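Local coordinates for cutinase-like protein (Cryptococcus sp., PDB 2CZQ), which probably hydrolyses carboxylic esters as a cutinase-like enzyme of the alpha/beta hydrolase fold, at residues 112-117 and 181-186; 117-122 and 157-162; 21-24 and 30-33; 126-129 and 133-136. All coordinates share one frame; numbering follows the deposited sequence.

Contact 1. Residues 112-117 and 181-186; sequences FLIGNP and LSYPSD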
loop_
_atom_site.group_PDB
_atom_site.type_symbol
_atom_site.label_atom_id
_atom_site.label_comp_id
_atom_site.label_asym_id
_atom_site.label_seq_id
_atom_site.Cartn_x
_atom_site.Cartn_y
_atom_site.Cartn_z
ATOM N N PHE A 112 -1.601 -2.675 0.449
ATOM C CA PHE A 112 -2.506 -1.972 -0.439
ATOM C C PHE A 112 -1.743 -0.853 -1.126
ATOM O O PHE A 112 -1.254 0.069 -0.470
ATOM C CB PHE A 112 -3.688 -1.418 0.357
ATOM C CG PHE A 112 -4.702 -0.719 -0.493
ATOM C CD1 PHE A 112 -5.701 -1.430 -1.149
ATOM C CD2 PHE A 112 -4.649 0.663 -0.655
ATOM C CE1 PHE A 112 -6.624 -0.774 -1.951
ATOM C CE2 PHE A 112 -5.567 1.324 -1.451
ATOM C CZ PHE A 112 -6.555 0.608 -2.096
ATOM N N LEU A 113 -1.633 -0.955 -2.444
ATOM C CA LEU A 113 -0.834 -0.026 -3.240
ATOM C C LEU A 113 -1.706 0.701 -4.238
ATOM O O LEU A 113 -2.629 0.107 -4.799
ATOM C CB LEU A 113 0.270 -0.777 -3.994
ATOM C CG LEU A 113 1.149 -1.713 -3.162
ATOM C CD1 LEU A 113 2.049 -2.543 -4.049
ATOM C CD2 LEU A 113 1.969 -0.939 -2.136
ATOM N N ILE A 114 -1.416 1.983 -4.455
ATOM C CA ILE A 114 -2.069 2.765 -5.500
ATOM C C ILE A 114 -1.028 3.518 -6.306
ATOM O O ILE A 114 -0.055 4.046 -5.759
ATOM C CB ILE A 114 -3.129 3.754 -4.933
ATOM C CG1 ILE A 114 -2.626 4.440 -3.657
ATOM C CG2 ILE A 114 -4.448 3.037 -4.694
ATOM C CD1 ILE A 114 -3.462 5.633 -3.226
ATOM N N GLY A 115 -1.224 3.560 -7.620
ATOM C CA GLY A 115 -0.305 4.285 -8.482
ATOM C C GLY A 115 1.135 3.806 -8.360
ATOM O O GLY A 115 2.064 4.602 -8.234
ATOM N N ASN A 116 1.316 2.491 -8.411
ATOM C CA ASN A 116 2.594 1.858 -8.104
ATOM C C ASN A 116 3.588 1.923 -9.262
ATOM O O ASN A 116 3.358 1.296 -10.292
ATOM C CB ASN A 116 2.313 0.395 -7.754
ATOM C CG ASN A 116 3.547 -0.371 -7.357
ATOM O OD1 ASN A 116 4.603 0.202 -7.064
ATOM N ND2 ASN A 116 3.420 -1.696 -7.334
ATOM N N PRO A 117 4.713 2.629 -9.111
ATOM C CA PRO A 117 5.735 2.633 -10.167
ATOM C C PRO A 117 6.273 1.228 -10.447
ATOM O O PRO A 117 6.775 0.976 -11.542
ATOM C CB PRO A 117 6.847 3.508 -9.580
ATOM C CG PRO A 117 6.178 4.345 -8.536
ATOM C CD PRO A 117 5.125 3.453 -7.958
ATOM N N LEU A 181 -3.444 11.113 -10.137
ATOM C CA LEU A 181 -3.838 12.003 -9.054
ATOM C C LEU A 181 -5.243 11.695 -8.524
ATOM O O LEU A 181 -5.694 12.326 -7.577
ATOM C CB LEU A 181 -3.764 13.467 -9.521
ATOM C CG LEU A 181 -2.438 13.910 -10.151
ATOM C CD1 LEU A 181 -2.536 15.333 -10.675
ATOM C CD2 LEU A 181 -1.280 13.785 -9.166
ATOM N N SER A 182 -5.918 10.716 -9.125
ATOM C CA SER A 182 -7.341 10.462 -8.889
ATOM C C SER A 182 -7.640 9.750 -7.573
ATOM O O SER A 182 -8.731 9.889 -7.018
ATOM C CB SER A 182 -7.941 9.659 -10.062
ATOM O OG SER A 182 -7.418 8.331 -10.086
ATOM N N TYR A 183 -6.673 8.981 -7.085
ATOM C CA TYR A 183 -6.944 8.019 -6.025
ATOM C C TYR A 183 -7.575 8.570 -4.753
ATOM O O TYR A 183 -8.470 7.919 -4.216
ATOM C CB TYR A 183 -5.703 7.207 -5.671
ATOM C CG TYR A 183 -5.106 6.480 -6.842
ATOM C CD1 TYR A 183 -5.607 5.250 -7.262
ATOM C CD2 TYR A 183 -4.032 7.023 -7.534
ATOM C CE1 TYR A 183 -5.047 4.584 -8.341
ATOM C CE2 TYR A 183 -3.463 6.368 -8.612
ATOM C CZ TYR A 183 -3.982 5.148 -9.015
ATOM O OH TYR A 183 -3.439 4.465 -10.075
ATOM N N PRO A 184 -7.115 9.715 -4.231
ATOM C CA PRO A 184 -7.667 10.211 -2.961
ATOM C C PRO A 184 -9.186 10.323 -2.954
ATOM O O PRO A 184 -9.794 10.089 -1.904
ATOM C CB PRO A 184 -7.022 11.590 -2.814
ATOM C CG PRO A 184 -5.710 11.434 -3.499
ATOM C CD PRO A 184 -6.034 10.599 -4.719
ATOM N N SER A 185 -9.784 10.667 -4.089
ATOM C CA SER A 185 -11.223 10.873 -4.140
ATOM C C SER A 185 -11.984 9.833 -4.946
ATOM O O SER A 185 -13.205 9.928 -5.082
ATOM C CB SER A 185 -11.542 12.280 -4.616
ATOM O OG SER A 185 -11.323 13.182 -3.550
ATOM N N ASP A 186 -11.285 8.831 -5.459
ATOM C CA ASP A 186 -11.958 7.777 -6.191
ATOM C C ASP A 186 -12.688 6.879 -5.199
ATOM O O ASP A 186 -12.066 6.257 -4.336
ATOM C CB ASP A 186 -10.960 6.987 -7.020
ATOM C CG ASP A 186 -11.631 6.038 -7.965
ATOM O OD1 ASP A 186 -12.324 5.111 -7.491
ATOM O OD2 ASP A 186 -11.518 6.152 -9.198
#

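Contact 2. Residues 117-122 and 157-162; sequences PDHKSG and TLDVCA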
loop_
_atom_site.group_PDB
_atom_site.type_symbol
_atom_site.label_atom_id
_atom_site.label_comp_id
_atom_site.label_asym_id
_atom_site.label_seq_id
_atom_site.Cartn_x
_atom_site.Cartn_y
_atom_site.Cartn_z
ATOM N N PRO A 117 4.713 2.629 -9.111
ATOM C CA PRO A 117 5.735 2.633 -10.167
ATOM C C PRO A 117 6.273 1.228 -10.447
ATOM O O PRO A 117 6.775 0.976 -11.542
ATOM C CB PRO A 117 6.847 3.508 -9.580
ATOM C CG PRO A 117 6.178 4.345 -8.536
ATOM C CD PRO A 117 5.125 3.453 -7.958
ATOM N N ASP A 118 6.162 0.335 -9.466
ATOM C CA ASP A 118 6.674 -1.028 -9.588
ATOM C C ASP A 118 5.607 -2.026 -10.026
ATOM O O ASP A 118 5.783 -3.235 -9.875
ATOM C CB ASP A 118 7.282 -1.482 -8.263
ATOM C CG ASP A 118 8.437 -0.632 -7.835
ATOM O OD1 ASP A 118 9.008 0.079 -8.704
ATOM O OD2 ASP A 118 8.828 -0.631 -6.649
ATOM N N HIS A 119 4.504 -1.524 -10.565
ATOM C CA HIS A 119 3.415 -2.370 -11.030
ATOM C C HIS A 119 3.943 -3.376 -12.058
ATOM O O HIS A 119 4.662 -3.005 -12.984
ATOM C CB HIS A 119 2.332 -1.459 -11.601
ATOM C CG HIS A 119 1.075 -2.160 -11.984
ATOM N ND1 HIS A 119 -0.068 -2.169 -11.215
ATOM C CD2 HIS A 119 0.782 -2.861 -13.101
ATOM C CE1 HIS A 119 -1.009 -2.849 -11.852
ATOM N NE2 HIS A 119 -0.516 -3.279 -12.996
ATOM N N LYS A 120 3.592 -4.647 -11.875
ATOM C CA LYS A 120 4.120 -5.718 -12.714
ATOM C C LYS A 120 3.004 -6.435 -13.449
ATOM O O LYS A 120 2.089 -6.970 -12.827
ATOM C CB LYS A 120 4.910 -6.726 -11.878
ATOM C CG LYS A 120 5.357 -7.946 -12.685
ATOM C CD LYS A 120 6.161 -8.936 -11.866
ATOM C CE LYS A 120 6.251 -10.290 -12.547
ATOM N NZ LYS A 120 7.084 -10.237 -13.775
ATOM N N SER A 121 3.116 -6.466 -14.773
ATOM C CA SER A 121 2.109 -7.075 -15.619
ATOM C C SER A 121 1.832 -8.517 -15.222
ATOM O O SER A 121 2.755 -9.321 -15.075
ATOM C CB SER A 121 2.561 -7.017 -17.074
ATOM O OG SER A 121 1.567 -7.568 -17.915
ATOM N N GLY A 122 0.551 -8.826 -15.047
ATOM C CA GLY A 122 0.111 -10.194 -14.844
ATOM C C GLY A 122 -0.089 -10.635 -13.407
ATOM O O GLY A 122 -0.677 -11.686 -13.182
ATOM N N THR A 157 -1.810 -8.926 -1.226
ATOM C CA THR A 157 -1.610 -7.602 -1.791
ATOM C C THR A 157 -2.766 -7.253 -2.718
ATOM O O THR A 157 -3.331 -8.121 -3.395
ATOM C CB THR A 157 -0.276 -7.571 -2.567
ATOM O OG1 THR A 157 0.807 -7.815 -1.662
ATOM C CG2 THR A 157 0.014 -6.188 -3.153
ATOM N N LEU A 158 -3.100 -5.971 -2.739
ATOM C CA LEU A 158 -3.964 -5.403 -3.749
ATOM C C LEU A 158 -3.200 -4.233 -4.335
ATOM O O LEU A 158 -2.862 -3.289 -3.612
ATOM C CB LEU A 158 -5.268 -4.910 -3.135
ATOM C CG LEU A 158 -6.526 -5.767 -3.246
ATOM C CD1 LEU A 158 -7.709 -4.955 -2.752
ATOM C CD2 LEU A 158 -6.784 -6.279 -4.659
ATOM N N ASP A 159 -2.880 -4.329 -5.624
ATOM C CA ASP A 159 -2.157 -3.281 -6.335
ATOM C C ASP A 159 -3.126 -2.615 -7.310
ATOM O O ASP A 159 -3.453 -3.159 -8.373
ATOM C CB ASP A 159 -0.930 -3.852 -7.045
ATOM C CG ASP A 159 0.002 -2.778 -7.553
ATOM O OD1 ASP A 159 -0.346 -1.578 -7.424
ATOM O OD2 ASP A 159 1.098 -3.059 -8.092
ATOM N N VAL A 160 -3.606 -1.448 -6.901
ATOM C CA VAL A 160 -4.664 -0.737 -7.595
ATOM C C VAL A 160 -4.056 0.284 -8.542
ATOM O O VAL A 160 -3.339 1.199 -8.120
ATOM C CB VAL A 160 -5.616 -0.056 -6.589
ATOM C CG1 VAL A 160 -6.774 0.620 -7.308
ATOM C CG2 VAL A 160 -6.123 -1.056 -5.554
ATOM N N CYS A 161 -4.340 0.111 -9.826
ATOM C CA CYS A 161 -3.819 0.992 -10.855
ATOM C C CYS A 161 -4.984 1.475 -11.688
ATOM O O CYS A 161 -5.643 0.683 -12.366
ATOM C CB CYS A 161 -2.804 0.260 -11.737
ATOM S SG CYS A 161 -2.114 1.307 -13.036
ATOM N N ALA A 162 -5.260 2.773 -11.615
ATOM C CA ALA A 162 -6.325 3.376 -12.406
ATOM C C ALA A 162 -5.980 3.251 -13.878
ATOM O O ALA A 162 -4.845 3.495 -14.270
ATOM C CB ALA A 162 -6.495 4.840 -12.032
HETATM O O HOH W 1 1.979 -5.194 -9.486
#

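Contact 3. Residues 21-24 and 30-33; sequences QGQS and MNSQ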
loop_
_atom_site.group_PDB
_atom_site.type_symbol
_atom_site.label_atom_id
_atom_site.label_comp_id
_atom_site.label_asym_id
_atom_site.label_seq_id
_atom_site.Cartn_x
_atom_site.Cartn_y
_atom_site.Cartn_z
ATOM N N GLN A 21 4.684 15.839 4.798
ATOM C CA GLN A 21 4.814 14.824 5.829
ATOM C C GLN A 21 3.526 14.811 6.653
ATOM O O GLN A 21 3.055 15.857 7.097
ATOM C CB GLN A 21 6.027 15.110 6.708
ATOM C CG GLN A 21 6.277 14.066 7.800
ATOM C CD GLN A 21 6.615 12.690 7.242
ATOM O OE1 GLN A 21 7.622 12.524 6.551
ATOM N NE2 GLN A 21 5.769 11.705 7.530
ATOM N N GLY A 22 2.958 13.623 6.830
ATOM C CA GLY A 22 1.602 13.461 7.317
ATOM C C GLY A 22 0.966 12.334 6.533
ATOM O O GLY A 22 1.622 11.720 5.685
ATOM N N GLN A 23 -0.301 12.048 6.803
ATOM C CA GLN A 23 -0.982 10.978 6.089
ATOM C C GLN A 23 -1.105 11.317 4.608
ATOM O O GLN A 23 -1.386 12.460 4.242
ATOM C CB GLN A 23 -2.361 10.717 6.690
ATOM C CG GLN A 23 -3.021 9.480 6.105
ATOM C CD GLN A 23 -4.369 9.120 6.709
ATOM O OE1 GLN A 23 -4.864 8.034 6.447
ATOM N NE2 GLN A 23 -4.966 10.011 7.490
ATOM N N SER A 24 -0.890 10.326 3.751
ATOM C CA SER A 24 -1.109 10.528 2.329
ATOM C C SER A 24 -2.583 10.781 2.048
ATOM O O SER A 24 -3.464 10.114 2.610
ATOM C CB SER A 24 -0.661 9.296 1.551
ATOM O OG SER A 24 -0.943 9.438 0.168
ATOM N N MET A 30 -10.209 6.052 3.298
ATOM C CA MET A 30 -10.293 4.655 3.703
ATOM C C MET A 30 -9.836 4.471 5.144
ATOM O O MET A 30 -10.411 3.668 5.875
ATOM C CB MET A 30 -9.532 3.728 2.753
ATOM C CG MET A 30 -8.012 3.851 2.785
ATOM S SD MET A 30 -7.207 2.795 1.575
ATOM C CE MET A 30 -7.601 3.661 0.043
ATOM N N ASN A 31 -8.819 5.222 5.565
ATOM C CA ASN A 31 -8.318 5.051 6.922
ATOM C C ASN A 31 -9.266 5.581 7.980
ATOM O O ASN A 31 -9.351 5.011 9.069
ATOM C CB ASN A 31 -6.912 5.610 7.061
ATOM C CG ASN A 31 -5.893 4.743 6.366
ATOM O OD1 ASN A 31 -6.214 3.644 5.920
ATOM N ND2 ASN A 31 -4.660 5.221 6.289
ATOM N N SER A 32 -9.999 6.644 7.657
ATOM C CA SER A 32 -11.093 7.076 8.518
ATOM C C SER A 32 -12.144 5.965 8.647
ATOM O O SER A 32 -12.689 5.743 9.722
ATOM C CB SER A 32 -11.694 8.402 8.042
ATOM O OG SER A 32 -12.514 8.229 6.906
ATOM N N GLN A 33 -12.413 5.258 7.553
ATOM C CA GLN A 33 -13.385 4.167 7.571
ATOM C C GLN A 33 -12.888 2.962 8.366
ATOM O O GLN A 33 -13.638 2.375 9.147
ATOM C CB GLN A 33 -13.726 3.727 6.151
ATOM C CG GLN A 33 -14.410 4.772 5.298
ATOM C CD GLN A 33 -14.796 4.189 3.967
ATOM O OE1 GLN A 33 -15.919 3.697 3.802
ATOM N NE2 GLN A 33 -13.866 4.197 3.027
#

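Contact 4. Residues 126-129 and 133-136; sequences NVDS and TTTR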
loop_
_atom_site.group_PDB
_atom_site.type_symbol
_atom_site.label_atom_id
_atom_site.label_comp_id
_atom_site.label_asym_id
_atom_site.label_seq_id
_atom_site.Cartn_x
_atom_site.Cartn_y
_atom_site.Cartn_z
ATOM N N ASN A 126 -3.243 -7.399 -9.022
ATOM C CA ASN A 126 -3.463 -6.173 -9.780
ATOM C C ASN A 126 -4.934 -5.991 -10.120
ATOM O O ASN A 126 -5.526 -6.831 -10.805
ATOM C CB ASN A 126 -2.712 -6.198 -11.118
ATOM C CG ASN A 126 -1.187 -6.238 -11.003
ATOM O OD1 ASN A 126 -0.676 -6.137 -9.883
ATOM N ND2 ASN A 126 -0.473 -6.388 -12.103
ATOM N N VAL A 127 -5.506 -4.877 -9.677
ATOM C CA VAL A 127 -6.860 -4.495 -10.068
ATOM C C VAL A 127 -6.889 -3.033 -10.500
ATOM O O VAL A 127 -5.961 -2.261 -10.215
ATOM C CB VAL A 127 -7.899 -4.727 -8.942
ATOM C CG1 VAL A 127 -7.971 -6.193 -8.544
ATOM C CG2 VAL A 127 -7.621 -3.838 -7.742
ATOM N N ASP A 128 -7.963 -2.656 -11.188
ATOM C CA ASP A 128 -8.180 -1.266 -11.564
ATOM C C ASP A 128 -9.041 -0.565 -10.504
ATOM O O ASP A 128 -9.335 -1.140 -9.457
ATOM C CB ASP A 128 -8.766 -1.163 -12.978
ATOM C CG ASP A 128 -10.097 -1.863 -13.128
ATOM O OD1 ASP A 128 -10.924 -1.813 -12.183
ATOM O OD2 ASP A 128 -10.396 -2.464 -14.185
ATOM N N SER A 129 -9.436 0.678 -10.762
ATOM C CA SER A 129 -10.135 1.470 -9.750
ATOM C C SER A 129 -11.528 0.944 -9.425
ATOM O O SER A 129 -12.122 1.342 -8.424
ATOM C CB SER A 129 -10.223 2.926 -10.183
ATOM O OG SER A 129 -8.921 3.441 -10.349
ATOM N N THR A 133 -9.998 -5.939 -14.016
ATOM C CA THR A 133 -8.703 -6.396 -14.510
ATOM C C THR A 133 -8.134 -5.567 -15.659
ATOM O O THR A 133 -7.175 -5.997 -16.306
ATOM C CB THR A 133 -8.793 -7.868 -14.945
ATOM O OG1 THR A 133 -9.866 -8.009 -15.882
ATOM C CG2 THR A 133 -9.178 -8.767 -13.773
ATOM N N THR A 134 -8.686 -4.381 -15.915
ATOM C CA THR A 134 -8.276 -3.647 -17.115
ATOM C C THR A 134 -6.831 -3.169 -17.081
ATOM O O THR A 134 -6.264 -2.863 -18.126
ATOM C CB THR A 134 -9.204 -2.460 -17.437
ATOM O OG1 THR A 134 -9.137 -1.492 -16.381
ATOM C CG2 THR A 134 -10.670 -2.897 -17.525
ATOM N N THR A 135 -6.242 -3.099 -15.886
ATOM C CA THR A 135 -4.827 -2.762 -15.749
ATOM C C THR A 135 -4.016 -3.910 -15.166
ATOM O O THR A 135 -2.917 -3.695 -14.652
ATOM C CB THR A 135 -4.629 -1.517 -14.880
ATOM O OG1 THR A 135 -5.244 -1.743 -13.605
ATOM C CG2 THR A 135 -5.332 -0.305 -15.483
ATOM N N ARG A 136 -4.526 -5.134 -15.247
ATOM C CA ARG A 136 -3.755 -6.244 -14.714
ATOM C C ARG A 136 -2.461 -6.472 -15.490
ATOM O O ARG A 136 -1.422 -6.764 -14.896
ATOM C CB ARG A 136 -4.572 -7.531 -14.660
ATOM C CG ARG A 136 -3.781 -8.698 -14.080
ATOM C CD ARG A 136 -4.619 -9.776 -13.460
ATOM N NE ARG A 136 -5.373 -9.277 -12.316
ATOM C CZ ARG A 136 -6.263 -9.997 -11.647
ATOM N NH1 ARG A 136 -6.506 -11.258 -11.998
ATOM N NH2 ARG A 136 -6.915 -9.458 -10.626
#

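Contact 1. Residues 112-117 and 181-186
Tyr-183 lays one face of its ring over Ile-114, the last residue of strand 108-114 in the central parallel sheet of this alpha/beta hydrolase fold. The contact is buried and ties the end of that strand to the short turn between helices 178-181 and 187-200. A CH-pi contact forms its centre: Ile-114 CB lies 3.9 Å from the centroid of the Tyr-183 ring, 18° from the ring normal. The two branches of the isoleucine spread along the tyrosine in different directions. With chi1 at 42°, CG2 is turned to the CD1 side of the ring and meets Tyr-183 CD1 at 3.6 Å, while the ethyl arm, extended at chi2 (167°), runs the other way and ends with Ile-114 CD1 3.7 Å from Tyr-183 CB. Tyr-183 has its CG anti to its own carbonyl carbon, and the two side chains run past each other in opposite senses, which carries the phenol end beyond the isoleucine to Gly-115. Val-189 of helix 187-200 touches both side chains. The phenol oxygen finds its firm polar partners outside this pair: it is hydrogen-bonded to the backbone N of Ala-162 and to Asp-165 OD2. Asp-165 probably belongs to a Ser-85/His-180/Asp-165 catalytic triad, so Tyr-183 would act as a second-shell residue that helps position the acid. Where the strand gives way to a left-handed backbone conformation, Gly-115 CA approaches Tyr-183 OH to 3.5 Å.

Contact 2. Residues 117-122 and 157-162
This is a buried, partly water-mediated contact in which His-119 lies against Asp-159 and Cys-161, at the C-terminal end of strand 157-160 in the parallel sheet of the alpha/beta hydrolase fold. His-119 belongs to the loop that leaves strand 108-114, a neighbour of 157-160 in the sheet. With CG anti to the backbone N (chi1 -173°), the imidazole reaches the strand, and its CE1 lies 3.6 Å from Cys-161 CB. Cys-161 SG, held in a disulfide with Cys-168, stands over one ring face, 4.6 Å from the centroid of His-119 and 18° off the normal, a sulfur-aromatic contact. The carboxylate of Asp-159 is turned 59° from the ring plane. His-119 NE2 is hydrogen-bonded to the carbonyl oxygen of Thr-135, which fixes the far end of the imidazole. Asp-159 OD2 accepts from Asn-116 ND2 and from one water, so this buried oxygen joins the strand to two points of the loop. On the ring face opposite the sulfur, that water accepts from Lys-120 N at 2.9 Å and donates to Asp-159 OD2 at 2.7 Å.

Contact 3. Residues 21-24 and 30-33
The segment 21-24, which carries Gln-23, is an extended loop piece, whereas 30-33, which carries Asn-31, is regular helix within 28-37. The backbones stay well apart: their closest alpha carbons, Gln-23 CA and Asn-31 CA, are 9.5 Å from each other, and side chains alone bridge the gap. Gln-23 does most of the reaching. Its CG is anti to the backbone N (chi1 -172°) and the chain continues extended, so that the amide is held at nearly full length towards the helix. There Asn-31 ND2 donates to Gln-23 OE1 at 2.8 Å, with an N-H...O angle of 142°, a bent but short bond. The donor is somewhat tilted from the carbonyl plane of Gln-23, although the two amide planes themselves are nearly parallel, 14° apart. The same glutamine oxygen also rests against the stem of its partner, 3.2 Å from Asn-31 CB. Asn-31 is buried, and both ends of its amide are used: while ND2 serves Gln-23, OD1 accepts from Gln-82 NE2 on strand 78-84, which fixes the rotation of the group. The arrangement thus joins the loop following strand 9-14 to the first turns of the next helix. Both side chains pack against the sheet, Gln-23 on Asn-13 of strand 9-14 and on Ile-43 and Asn-45 of strand 41-45, Asn-31 on Leu-11 and Ile-43.

Contact 4. Residues 126-129 and 133-136
Arg-136 grips the backbone of Asn-126 side-on, with two guanidinium nitrogens sharing one carbonyl oxygen, at the start of strand 126-127, an outermost strand of the alpha/beta hydrolase sheet. Arg-136 NE donates to Asn-126 O at 2.9 Å and lies in the carbonyl plane; Arg-136 NH2 donates to the same oxygen at 3.0 Å but from 37° above that plane. The oxygen itself lies in the plane of the guanidinium, one face of which carries Thr-133 CG2, 3.8 Å above its centre. Asn-126 answers in the other direction: its ND2 donates almost straight (167°) to Arg-136 O at 3.0 Å, and also to Lys-120 O. Asp-128 fastens the second segment to the strand exit. Its OD2 is met on the anti side from opposite faces of the carboxylate, by Thr-134 N at 3.1 Å and Thr-134 OG1 at 2.7 Å; a chi1 of 60° swings the carboxylate towards this threonine. A type I beta turn from Thr-133 to Arg-136, closed by Arg-136 N to Thr-133 O, shapes the segment that is held. Asp-128 OD1 accepts from Asn-130 N, an Asx turn, and from Gly-132 N, so both carboxylate oxygens are engaged. Further out, Val-127 pairs with strand 157-160 through its backbone, and the hydroxyl of Thr-135 is fixed by a hydrogen bond between its OG1 and Cys-161 O.

Contacts 1, 2 and 4 follow three neighbouring strands, 108-114, 157-160 and 126-127, and are nested along the chain, with contact 4 inside contact 2 and contact 2 inside contact 1. Contacts 1 and 2 share Pro-117, have centres about 10 Å apart and are joined in the sheet by Leu-113 O to Val-160 N at 2.8 Å. Contacts 2 and 4 lie closer, about 7 Å between centres. Contact 3 stands apart, about 23 Å from contact 4 between centres, yet reaches contact 1 through Met-30 CE, 3.4 Å from Phe-112 CE2. The probable catalytic triad is touched from contact 1 by Tyr-183 and from contact 2 by Cys-161.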